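Local coordinates for protein succinate-semialdehyde dehydrogenase (PDB 3VZ3) that probably oxidises succinic semialdehyde to succinate using NADP, and has both the semialdehyde and the cofactor bound here, at residues Leu127-Pro132 with Ala204-Gly209; Ala154-Ala159 with Phe183-Ile188; Lys226-Glu231 with Ser434-Glu439. The protein carries 1 engineered substitution. All coordinates share one frame; numbering follows the deposited sequence.

Contact 1: Leu127-Pro132 with Ala204-Gly209. With NAP (NADP nicotinamide-adenine-dinucleotide phosphate), chain D.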
# COMPACT_ATOMS: atom_id res chain seq x y z
N LEU A 127 -2.68 14.49 3.43
CA LEU A 127 -1.73 13.68 2.66
C LEU A 127 -0.48 14.50 2.38
O LEU A 127 -0.58 15.66 1.99
CB LEU A 127 -2.36 13.26 1.34
CG LEU A 127 -3.74 12.63 1.38
CD1 LEU A 127 -4.18 12.31 -0.04
CD2 LEU A 127 -3.77 11.38 2.30
N LEU A 128 0.69 13.89 2.60
CA LEU A 128 1.95 14.51 2.17
C LEU A 128 2.31 13.99 0.78
O LEU A 128 2.33 12.78 0.55
CB LEU A 128 3.08 14.20 3.17
CG LEU A 128 4.52 14.42 2.69
CD1 LEU A 128 4.82 15.92 2.45
CD2 LEU A 128 5.50 13.82 3.70
N ALA A 129 2.62 14.91 -0.13
CA ALA A 129 3.17 14.56 -1.45
C ALA A 129 4.57 15.15 -1.61
O ALA A 129 4.78 16.34 -1.39
CB ALA A 129 2.27 15.09 -2.56
N VAL A 130 5.52 14.30 -2.00
CA VAL A 130 6.89 14.74 -2.25
C VAL A 130 7.11 14.54 -3.73
O VAL A 130 6.91 13.43 -4.23
CB VAL A 130 7.91 13.93 -1.42
CG1 VAL A 130 9.36 14.31 -1.80
CG2 VAL A 130 7.67 14.12 0.07
N MET A 131 7.47 15.60 -4.45
CA MET A 131 7.44 15.56 -5.91
C MET A 131 8.78 16.00 -6.53
O MET A 131 9.55 16.71 -5.88
CB MET A 131 6.28 16.40 -6.46
CG MET A 131 4.88 15.84 -6.13
SD MET A 131 4.54 14.34 -7.06
CE MET A 131 3.53 13.39 -5.90
N PRO A 132 9.07 15.53 -7.75
CA PRO A 132 10.34 15.79 -8.44
C PRO A 132 10.25 16.94 -9.45
O PRO A 132 9.15 17.36 -9.85
CB PRO A 132 10.56 14.47 -9.18
CG PRO A 132 9.16 14.13 -9.67
CD PRO A 132 8.22 14.63 -8.55
N ALA A 204 -0.91 9.88 5.52
CA ALA A 204 -0.37 9.08 4.42
C ALA A 204 0.57 9.93 3.61
O ALA A 204 0.60 11.15 3.75
CB ALA A 204 -1.50 8.56 3.53
N ALA A 205 1.35 9.28 2.75
CA ALA A 205 2.33 10.01 1.95
C ALA A 205 2.56 9.35 0.60
O ALA A 205 2.52 8.13 0.47
CB ALA A 205 3.63 10.12 2.71
N THR A 206 2.83 10.18 -0.40
CA THR A 206 3.18 9.70 -1.73
C THR A 206 4.47 10.38 -2.16
O THR A 206 4.69 11.54 -1.84
CB THR A 206 2.01 9.95 -2.73
OG1 THR A 206 2.25 9.25 -3.95
CG2 THR A 206 1.74 11.45 -3.02
N LEU A 207 5.32 9.65 -2.88
CA LEU A 207 6.54 10.26 -3.40
C LEU A 207 6.78 9.80 -4.83
O LEU A 207 6.73 8.60 -5.13
CB LEU A 207 7.76 9.95 -2.52
CG LEU A 207 9.13 10.58 -2.91
CD1 LEU A 207 9.96 10.89 -1.68
CD2 LEU A 207 9.94 9.71 -3.89
N THR A 208 7.07 10.77 -5.69
CA THR A 208 7.58 10.49 -7.03
C THR A 208 9.00 11.06 -7.09
O THR A 208 9.22 12.21 -6.71
CB THR A 208 6.70 11.14 -8.10
OG1 THR A 208 5.39 10.57 -8.00
CG2 THR A 208 7.23 10.80 -9.47
N GLY A 209 9.95 10.25 -7.53
CA GLY A 209 11.35 10.65 -7.46
C GLY A 209 12.28 9.46 -7.56
O GLY A 209 11.97 8.49 -8.23
PA NAP D . 14.90 13.05 -6.07
O1A NAP D . 16.26 13.53 -5.71
O2A NAP D . 14.51 11.76 -5.45
O5B NAP D . 13.84 14.22 -5.70
C5B NAP D . 12.45 13.99 -5.68
C4B NAP D . 11.87 14.70 -4.46
O4B NAP D . 12.33 14.07 -3.27
C3B NAP D . 12.32 16.15 -4.34
O3B NAP D . 11.22 16.87 -3.80
C2B NAP D . 13.48 16.10 -3.35
O2B NAP D . 13.66 17.29 -2.62
C1B NAP D . 13.00 15.00 -2.43
N9A NAP D . 14.03 14.27 -1.66
C8A NAP D . 15.32 13.95 -2.00
N7A NAP D . 15.86 13.23 -0.97
C5A NAP D . 14.92 13.09 -0.00
C6A NAP D . 14.92 12.47 1.24
N6A NAP D . 16.00 11.84 1.69
N1A NAP D . 13.77 12.50 2.02
C2A NAP D . 12.63 13.15 1.57
N3A NAP D . 12.64 13.77 0.34
C4A NAP D . 13.77 13.74 -0.43
O3 NAP D . 14.70 12.88 -7.66
PN NAP D . 15.57 13.37 -8.92
O1N NAP D . 16.12 14.71 -8.63
O2N NAP D . 16.51 12.27 -9.28
O5D NAP D . 14.36 13.45 -9.99
C5D NAP D . 14.27 12.49 -11.03
C4D NAP D . 13.76 11.13 -10.55
O4D NAP D . 12.36 11.13 -10.54
C3D NAP D . 14.15 10.00 -11.49
O3D NAP D . 15.32 9.33 -11.08
C2D NAP D . 12.99 9.05 -11.42
O2D NAP D . 13.39 8.05 -10.53
C1D NAP D . 11.87 9.81 -10.74
N1N NAP D . 10.56 9.85 -11.42
C2N NAP D . 9.66 8.80 -11.34
C3N NAP D . 8.42 8.90 -11.99
C7N NAP D . 7.35 7.85 -11.90
O7N NAP D . 6.01 8.23 -12.18
N7N NAP D . 7.65 6.59 -11.59
C4N NAP D . 8.11 10.06 -12.67
C5N NAP D . 9.01 11.12 -12.72
C6N NAP D . 10.23 11.01 -12.08
P2B NAP D . 14.92 18.28 -2.87
O1X NAP D . 14.81 19.38 -1.85
O2X NAP D . 14.85 18.81 -4.28
O3X NAP D . 16.19 17.45 -2.70
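Val130 and Leu207 form the tight spot in this pair of parallel strands. CG1 of Val130 lies 3.5 Å from CD1 of Leu207, closer than two carbons normally come, and the two side chains pass at a slant on the face they share with Leu128 and Ala205. The helices 193-198 and 211-223 cover that face. With Val130 CG1 trans to the backbone N (chi1 174°), the methyl leans towards the strand end and also reaches O4B of the adenosine ribose of NADP, at 3.3 Å. Beneath the side chains the backbones are stitched firmly: Thr206 N gives its hydrogen to Leu128 O at 2.8 Å, and the N of Val130 and the N of Thr208 continue the alternation with Thr206 O and Val130 O. On the other face Ala129 CB meets the methyl CG2 of Thr206, at 3.7 Å, and Phe143 of helix 138-149 packs on both.

Past Val130 the pairing slackens. Proline has no N-H, so Thr208 O gets no backbone bond from Pro132; instead the ring lays CD of Pro132 against O of Thr208 at 3.2 Å. The bent Met131 chain crosses Thr208 only loosely, SD standing 4.0 Å from OG1. This looser end opens onto the cofactor rather than onto water, since every residue in the contact is buried. Met131 O accepts the ribose hydroxyl O3B of NADP at 2.7 Å, while Thr208, with OG1 beside its own N (chi1 -61°) and CG2 therefore anti to that N, brings CG2 to 3.4 Å from C3N of the nicotinamide ring. Dinucleotide bound across the C-terminal ends of parallel strands is the hallmark of the Rossmann-type cofactor domain of aldehyde dehydrogenases.

Contact 2: Ala154-Ala159 with Phe183-Ile188. With NAP (NADP nicotinamide-adenine-dinucleotide phosphate), chain D.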
# COMPACT_ATOMS: atom_id res chain seq x y z
N ALA A 154 -4.01 18.31 1.19
CA ALA A 154 -2.66 17.91 0.80
C ALA A 154 -1.66 18.98 1.16
O ALA A 154 -1.95 20.17 1.07
CB ALA A 154 -2.57 17.63 -0.68
N VAL A 155 -0.47 18.53 1.54
CA VAL A 155 0.68 19.42 1.66
C VAL A 155 1.74 18.89 0.70
O VAL A 155 1.97 17.68 0.61
CB VAL A 155 1.22 19.55 3.11
CG1 VAL A 155 0.24 20.33 4.00
CG2 VAL A 155 1.56 18.19 3.74
N LEU A 156 2.33 19.80 -0.07
CA LEU A 156 3.27 19.46 -1.12
C LEU A 156 4.67 19.91 -0.74
O LEU A 156 4.90 21.08 -0.43
CB LEU A 156 2.86 20.13 -2.43
CG LEU A 156 3.90 20.12 -3.56
CD1 LEU A 156 4.16 18.70 -4.14
CD2 LEU A 156 3.52 21.11 -4.66
N LYS A 157 5.60 18.96 -0.73
CA LYS A 157 7.02 19.31 -0.71
C LYS A 157 7.51 19.05 -2.14
O LYS A 157 7.69 17.91 -2.54
CB LYS A 157 7.81 18.47 0.32
CG LYS A 157 9.32 18.78 0.41
CD LYS A 157 10.17 17.91 -0.51
CE LYS A 157 11.67 18.20 -0.34
NZ LYS A 157 12.06 19.49 -0.97
N HIS A 158 7.71 20.12 -2.89
CA HIS A 158 8.25 19.98 -4.24
C HIS A 158 9.78 19.99 -4.22
O HIS A 158 10.41 20.31 -3.19
CB HIS A 158 7.76 21.12 -5.13
CG HIS A 158 7.40 20.69 -6.52
ND1 HIS A 158 8.03 19.66 -7.18
CD2 HIS A 158 6.46 21.16 -7.38
CE1 HIS A 158 7.51 19.52 -8.38
NE2 HIS A 158 6.54 20.41 -8.53
N ALA A 159 10.37 19.65 -5.36
CA ALA A 159 11.83 19.74 -5.50
C ALA A 159 12.31 21.18 -5.25
O ALA A 159 11.62 22.15 -5.60
CB ALA A 159 12.26 19.23 -6.89
N PHE A 183 -4.97 22.76 -0.09
CA PHE A 183 -3.72 22.43 -0.79
C PHE A 183 -2.70 23.50 -0.44
O PHE A 183 -2.92 24.69 -0.71
CB PHE A 183 -3.90 22.37 -2.31
CG PHE A 183 -2.67 21.87 -3.02
CD1 PHE A 183 -1.61 22.73 -3.29
CD2 PHE A 183 -2.56 20.52 -3.37
CE1 PHE A 183 -0.44 22.25 -3.93
CE2 PHE A 183 -1.40 20.05 -4.02
CZ PHE A 183 -0.35 20.92 -4.29
N GLN A 184 -1.60 23.08 0.18
CA GLN A 184 -0.55 24.02 0.58
C GLN A 184 0.81 23.56 0.12
O GLN A 184 1.15 22.39 0.26
CB GLN A 184 -0.51 24.17 2.10
CG GLN A 184 -1.75 24.82 2.69
CD GLN A 184 -1.67 24.84 4.20
OE1 GLN A 184 -1.91 23.82 4.86
NE2 GLN A 184 -1.28 25.98 4.75
N THR A 185 1.58 24.48 -0.44
CA THR A 185 2.94 24.20 -0.84
C THR A 185 3.86 24.52 0.33
O THR A 185 3.78 25.61 0.91
CB THR A 185 3.31 25.03 -2.09
OG1 THR A 185 2.67 24.43 -3.22
CG2 THR A 185 4.81 25.04 -2.33
N LEU A 186 4.73 23.56 0.66
CA LEU A 186 5.72 23.71 1.72
C LEU A 186 7.10 23.95 1.11
O LEU A 186 7.70 23.03 0.54
CB LEU A 186 5.77 22.42 2.55
CG LEU A 186 4.47 21.95 3.16
CD1 LEU A 186 4.81 20.70 3.99
CD2 LEU A 186 3.83 23.03 4.04
N LEU A 187 7.60 25.17 1.23
CA LEU A 187 8.96 25.47 0.77
C LEU A 187 9.92 24.99 1.84
O LEU A 187 10.34 25.76 2.73
CB LEU A 187 9.14 26.97 0.47
CG LEU A 187 8.28 27.48 -0.71
CD1 LEU A 187 8.61 28.94 -0.93
CD2 LEU A 187 8.51 26.69 -2.01
N ILE A 188 10.27 23.71 1.75
CA ILE A 188 11.12 23.05 2.75
C ILE A 188 12.14 22.12 2.07
O ILE A 188 11.92 21.65 0.94
CB ILE A 188 10.26 22.28 3.81
CG1 ILE A 188 9.51 21.09 3.18
CG2 ILE A 188 9.32 23.25 4.58
CD1 ILE A 188 8.75 20.19 4.18
PA NAP D . 14.90 13.05 -6.07
O1A NAP D . 16.26 13.53 -5.71
O2A NAP D . 14.51 11.76 -5.45
O5B NAP D . 13.84 14.22 -5.70
C5B NAP D . 12.45 13.99 -5.68
C4B NAP D . 11.87 14.70 -4.46
O4B NAP D . 12.33 14.07 -3.27
C3B NAP D . 12.32 16.15 -4.34
O3B NAP D . 11.22 16.87 -3.80
C2B NAP D . 13.48 16.10 -3.35
O2B NAP D . 13.66 17.29 -2.62
C1B NAP D . 13.00 15.00 -2.43
N9A NAP D . 14.03 14.27 -1.66
C8A NAP D . 15.32 13.95 -2.00
N7A NAP D . 15.86 13.23 -0.97
C5A NAP D . 14.92 13.09 -0.00
C6A NAP D . 14.92 12.47 1.24
N6A NAP D . 16.00 11.84 1.69
N1A NAP D . 13.77 12.50 2.02
C2A NAP D . 12.63 13.15 1.57
N3A NAP D . 12.64 13.77 0.34
C4A NAP D . 13.77 13.74 -0.43
O3 NAP D . 14.70 12.88 -7.66
PN NAP D . 15.57 13.37 -8.92
O1N NAP D . 16.12 14.71 -8.63
O2N NAP D . 16.51 12.27 -9.28
O5D NAP D . 14.36 13.45 -9.99
C5D NAP D . 14.27 12.49 -11.03
C4D NAP D . 13.76 11.13 -10.55
O4D NAP D . 12.36 11.13 -10.54
C3D NAP D . 14.15 10.00 -11.49
O3D NAP D . 15.32 9.33 -11.08
C2D NAP D . 12.99 9.05 -11.42
O2D NAP D . 13.39 8.05 -10.53
C1D NAP D . 11.87 9.81 -10.74
N1N NAP D . 10.56 9.85 -11.42
C2N NAP D . 9.66 8.80 -11.34
C3N NAP D . 8.42 8.90 -11.99
C7N NAP D . 7.35 7.85 -11.90
O7N NAP D . 6.01 8.23 -12.18
N7N NAP D . 7.65 6.59 -11.59
C4N NAP D . 8.11 10.06 -12.67
C5N NAP D . 9.01 11.12 -12.72
C6N NAP D . 10.23 11.01 -12.08
P2B NAP D . 14.92 18.28 -2.87
O1X NAP D . 14.81 19.38 -1.85
O2X NAP D . 14.85 18.81 -4.28
O3X NAP D . 16.19 17.45 -2.70
O HOH W 1 7.70 22.79 -2.25
O HOH W 2 10.93 22.69 -1.56
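Lys157 NZ reaches Ile188 O at 2.9 Å, and the same ammonium is gripped by two more partners: the carbonyl O of His158 and the phosphate oxygen O1X of NADP. A further bond to the ester oxygen O2B is weak. O1X belongs to the 2'-phosphate, the group that distinguishes NADP from NAD, so the lysine is well placed to read it, consistent with a preference for NADP. The chain gets there by two bends, at chi2 (-92°) and chi4; on the way it crosses Ile188, with CG of Lys157 3.6 Å from CG1 of Ile188.

Behind these groups lies the strand pairing. Strands 154-157 and 183-185 run parallel, with Leu186 N donating to Leu156 O at 2.7 Å and Leu156 N donating to Gln184 O. They are the two strands of a beta-alpha-beta unit whose connection is helix 163-176, part of the Rossmann-type cofactor domain. Beyond Leu186 the chains part, and water fills in: one molecule takes the hydrogen of His158 N at 2.7 Å and gives one to Leu186 O, while a second joins His158 O to Ile188 O, the same two carbonyls that hold the lysine.

On one face Phe183, its ring swung away from its own N (chi1 -173°), brings CZ to 3.8 Å from Leu156 CB and passes obliquely by Ala154 CB. Leu156 CD2 lies alongside Thr185 OG1, which bonds to Ala166 O of the connecting helix. On the other face Val155 CB rests against Leu186 CD1. Farther out, His158 NE2 donates to Pro136 O, leaving ND1 of His158 to accept from Ala159 N at 3.0 Å, next to the ribose hydroxyl O3B of NADP.

Contact 3: Lys226-Glu231 with Ser434-Glu439; sequences KPTLLE and SGYGRE. With NAP (NADP nicotinamide-adenine-dinucleotide phosphate), chain D.
Tyr436 and Thr228 meet through their hydroxyls: OH and OG1 are hydrogen-bonded at 2.7 Å, with OG1 at the edge of the ring, near its plane. Tyr436 carries its ring between its own N and carbonyl carbon (chi1 51°), and this sends it back along strand 228-231. Leu230 runs beside it in the same direction, CD1 to CE2 of Tyr436 3.6 Å, meeting the ring at a slant. Between them the backbones form an antiparallel hydrogen-bonded pair: Leu230 N donates to Tyr436 O at 3.1 Å, and Tyr436 N returns the bond to Leu230 O. In this way the short strand 435-436, some 200 residues on, adds an antiparallel edge to the mostly parallel sheet of the cofactor domain. Pro227 packs there on Tyr436 of the second subunit.

Leu229 points its branches apart, CD1 lying 3.5 Å from Arg438 N and CD2 against Glu439 CG. Nearer the cofactor, the side chains of Glu231 and Glu439 cross, their carboxylate planes turned 33° from each other. OE2 of Glu231 is 3.8 Å from OE1 of Glu439, and that OE1 is in a salt bridge with Arg142. Bent at chi2 (-90°), Glu231 turns back towards Glu439 while its CB stands 3.3 Å from the carboxamide N7N of NADP.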
# COMPACT_ATOMS: atom_id res chain seq x y z
N LYS A 226 1.80 4.38 8.49
CA LYS A 226 1.12 5.21 7.50
C LYS A 226 1.34 4.63 6.11
O LYS A 226 2.46 4.26 5.77
CB LYS A 226 1.62 6.66 7.58
CG LYS A 226 1.19 7.31 8.89
CD LYS A 226 1.85 8.66 9.10
CE LYS A 226 1.47 9.20 10.47
NZ LYS A 226 1.97 10.57 10.74
N PRO A 227 0.25 4.54 5.32
CA PRO A 227 0.37 3.97 3.97
C PRO A 227 1.08 4.91 3.01
O PRO A 227 1.04 6.14 3.18
CB PRO A 227 -1.08 3.76 3.56
CG PRO A 227 -1.84 4.83 4.30
CD PRO A 227 -1.14 4.93 5.63
N THR A 228 1.75 4.33 2.01
CA THR A 228 2.53 5.08 1.03
C THR A 228 2.27 4.58 -0.39
O THR A 228 1.72 3.50 -0.61
CB THR A 228 4.06 5.00 1.27
OG1 THR A 228 4.45 3.63 1.44
CG2 THR A 228 4.46 5.81 2.50
N LEU A 229 2.68 5.41 -1.35
CA LEU A 229 2.72 5.04 -2.76
C LEU A 229 4.03 5.62 -3.27
O LEU A 229 4.36 6.77 -2.98
CB LEU A 229 1.55 5.65 -3.54
CG LEU A 229 1.44 5.31 -5.04
CD1 LEU A 229 -0.01 5.35 -5.49
CD2 LEU A 229 2.26 6.29 -5.89
N LEU A 230 4.77 4.82 -4.03
CA LEU A 230 6.05 5.28 -4.54
C LEU A 230 6.12 5.09 -6.04
O LEU A 230 5.90 3.98 -6.54
CB LEU A 230 7.20 4.51 -3.90
CG LEU A 230 7.41 4.61 -2.40
CD1 LEU A 230 8.56 3.72 -2.00
CD2 LEU A 230 7.69 6.06 -2.00
N GLU A 231 6.49 6.16 -6.74
CA GLU A 231 6.69 6.12 -8.18
C GLU A 231 8.15 6.52 -8.40
O GLU A 231 8.49 7.70 -8.29
CB GLU A 231 5.76 7.11 -8.88
CG GLU A 231 4.24 6.84 -8.72
CD GLU A 231 3.63 5.95 -9.81
OE1 GLU A 231 4.32 5.58 -10.80
OE2 GLU A 231 2.43 5.61 -9.66
N SER A 434 11.21 0.08 -8.82
CA SER A 434 10.52 1.27 -9.38
C SER A 434 9.33 1.74 -8.53
O SER A 434 8.71 2.78 -8.84
CB SER A 434 10.07 1.02 -10.82
OG SER A 434 11.22 0.83 -11.64
N GLY A 435 9.02 0.97 -7.49
CA GLY A 435 7.97 1.36 -6.53
C GLY A 435 6.79 0.41 -6.48
O GLY A 435 6.89 -0.77 -6.86
N TYR A 436 5.68 0.95 -6.00
CA TYR A 436 4.46 0.18 -5.75
C TYR A 436 3.29 1.14 -5.61
O TYR A 436 3.49 2.34 -5.39
CB TYR A 436 4.59 -0.69 -4.49
CG TYR A 436 5.04 0.06 -3.24
CD1 TYR A 436 4.16 0.88 -2.51
CD2 TYR A 436 6.35 -0.08 -2.76
CE1 TYR A 436 4.59 1.56 -1.36
CE2 TYR A 436 6.78 0.58 -1.60
CZ TYR A 436 5.89 1.41 -0.91
OH TYR A 436 6.32 2.06 0.22
N GLY A 437 2.08 0.61 -5.74
CA GLY A 437 0.88 1.43 -5.81
C GLY A 437 0.66 1.98 -7.20
O GLY A 437 1.56 1.94 -8.07
N ARG A 438 -0.55 2.49 -7.43
CA ARG A 438 -0.94 2.95 -8.77
C ARG A 438 -1.62 4.31 -8.67
O ARG A 438 -2.51 4.52 -7.84
CB ARG A 438 -1.87 1.94 -9.48
CG ARG A 438 -1.24 0.56 -9.73
CD ARG A 438 -0.20 0.64 -10.86
NE ARG A 438 0.46 -0.65 -11.15
CZ ARG A 438 1.61 -1.05 -10.63
NH1 ARG A 438 2.26 -0.30 -9.72
NH2 ARG A 438 2.14 -2.22 -11.01
N GLU A 439 -1.13 5.22 -9.51
CA GLU A 439 -1.78 6.51 -9.72
C GLU A 439 -2.67 6.39 -10.95
O GLU A 439 -2.54 5.42 -11.71
CB GLU A 439 -0.73 7.61 -9.90
CG GLU A 439 0.07 7.85 -8.61
CD GLU A 439 0.90 9.11 -8.62
OE1 GLU A 439 1.62 9.34 -9.62
OE2 GLU A 439 0.86 9.88 -7.61
PA NAP D . 14.90 13.05 -6.07
O1A NAP D . 16.26 13.53 -5.71
O2A NAP D . 14.51 11.76 -5.45
O5B NAP D . 13.84 14.22 -5.70
C5B NAP D . 12.45 13.99 -5.68
C4B NAP D . 11.87 14.70 -4.46
O4B NAP D . 12.33 14.07 -3.27
C3B NAP D . 12.32 16.15 -4.34
O3B NAP D . 11.22 16.87 -3.80
C2B NAP D . 13.48 16.10 -3.35
O2B NAP D . 13.66 17.29 -2.62
C1B NAP D . 13.00 15.00 -2.43
N9A NAP D . 14.03 14.27 -1.66
C8A NAP D . 15.32 13.95 -2.00
N7A NAP D . 15.86 13.23 -0.97
C5A NAP D . 14.92 13.09 -0.00
C6A NAP D . 14.92 12.47 1.24
N6A NAP D . 16.00 11.84 1.69
N1A NAP D . 13.77 12.50 2.02
C2A NAP D . 12.63 13.15 1.57
N3A NAP D . 12.64 13.77 0.34
C4A NAP D . 13.77 13.74 -0.43
O3 NAP D . 14.70 12.88 -7.66
PN NAP D . 15.57 13.37 -8.92
O1N NAP D . 16.12 14.71 -8.63
O2N NAP D . 16.51 12.27 -9.28
O5D NAP D . 14.36 13.45 -9.99
C5D NAP D . 14.27 12.49 -11.03
C4D NAP D . 13.76 11.13 -10.55
O4D NAP D . 12.36 11.13 -10.54
C3D NAP D . 14.15 10.00 -11.49
O3D NAP D . 15.32 9.33 -11.08
C2D NAP D . 12.99 9.05 -11.42
O2D NAP D . 13.39 8.05 -10.53
C1D NAP D . 11.87 9.81 -10.74
N1N NAP D . 10.56 9.85 -11.42
C2N NAP D . 9.66 8.80 -11.34
C3N NAP D . 8.42 8.90 -11.99
C7N NAP D . 7.35 7.85 -11.90
O7N NAP D . 6.01 8.23 -12.18
N7N NAP D . 7.65 6.59 -11.59
C4N NAP D . 8.11 10.06 -12.67
C5N NAP D . 9.01 11.12 -12.72
C6N NAP D . 10.23 11.01 -12.08
P2B NAP D . 14.92 18.28 -2.87
O1X NAP D . 14.81 19.38 -1.85
O2X NAP D . 14.85 18.81 -4.28
O3X NAP D . 16.19 17.45 -2.70
O HOH W 3 4.17 3.04 -8.49

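The three contacts lie side by side in one sheet, with contact 1 in the middle and its centre about 9 Å from the centre of each of the others. Contact 2 adjoins it through Ala129 O to Lys157 N, 2.8 Å apart, and contact 3 through Leu207 O to Glu231 N at 2.9 Å. Contacts 2 and 3 do not touch; their nearest atoms are about 10 Å apart. All three reach NADP, at different points: contact 2 at the 2'-phosphate, contact 1 at the adenosine ribose and the nicotinamide ring, contact 3 at the carboxamide. The bound semialdehyde lies towards the nicotinamide end, about 6 Å from the side chain of Thr208 and 7 Å from that of Glu231.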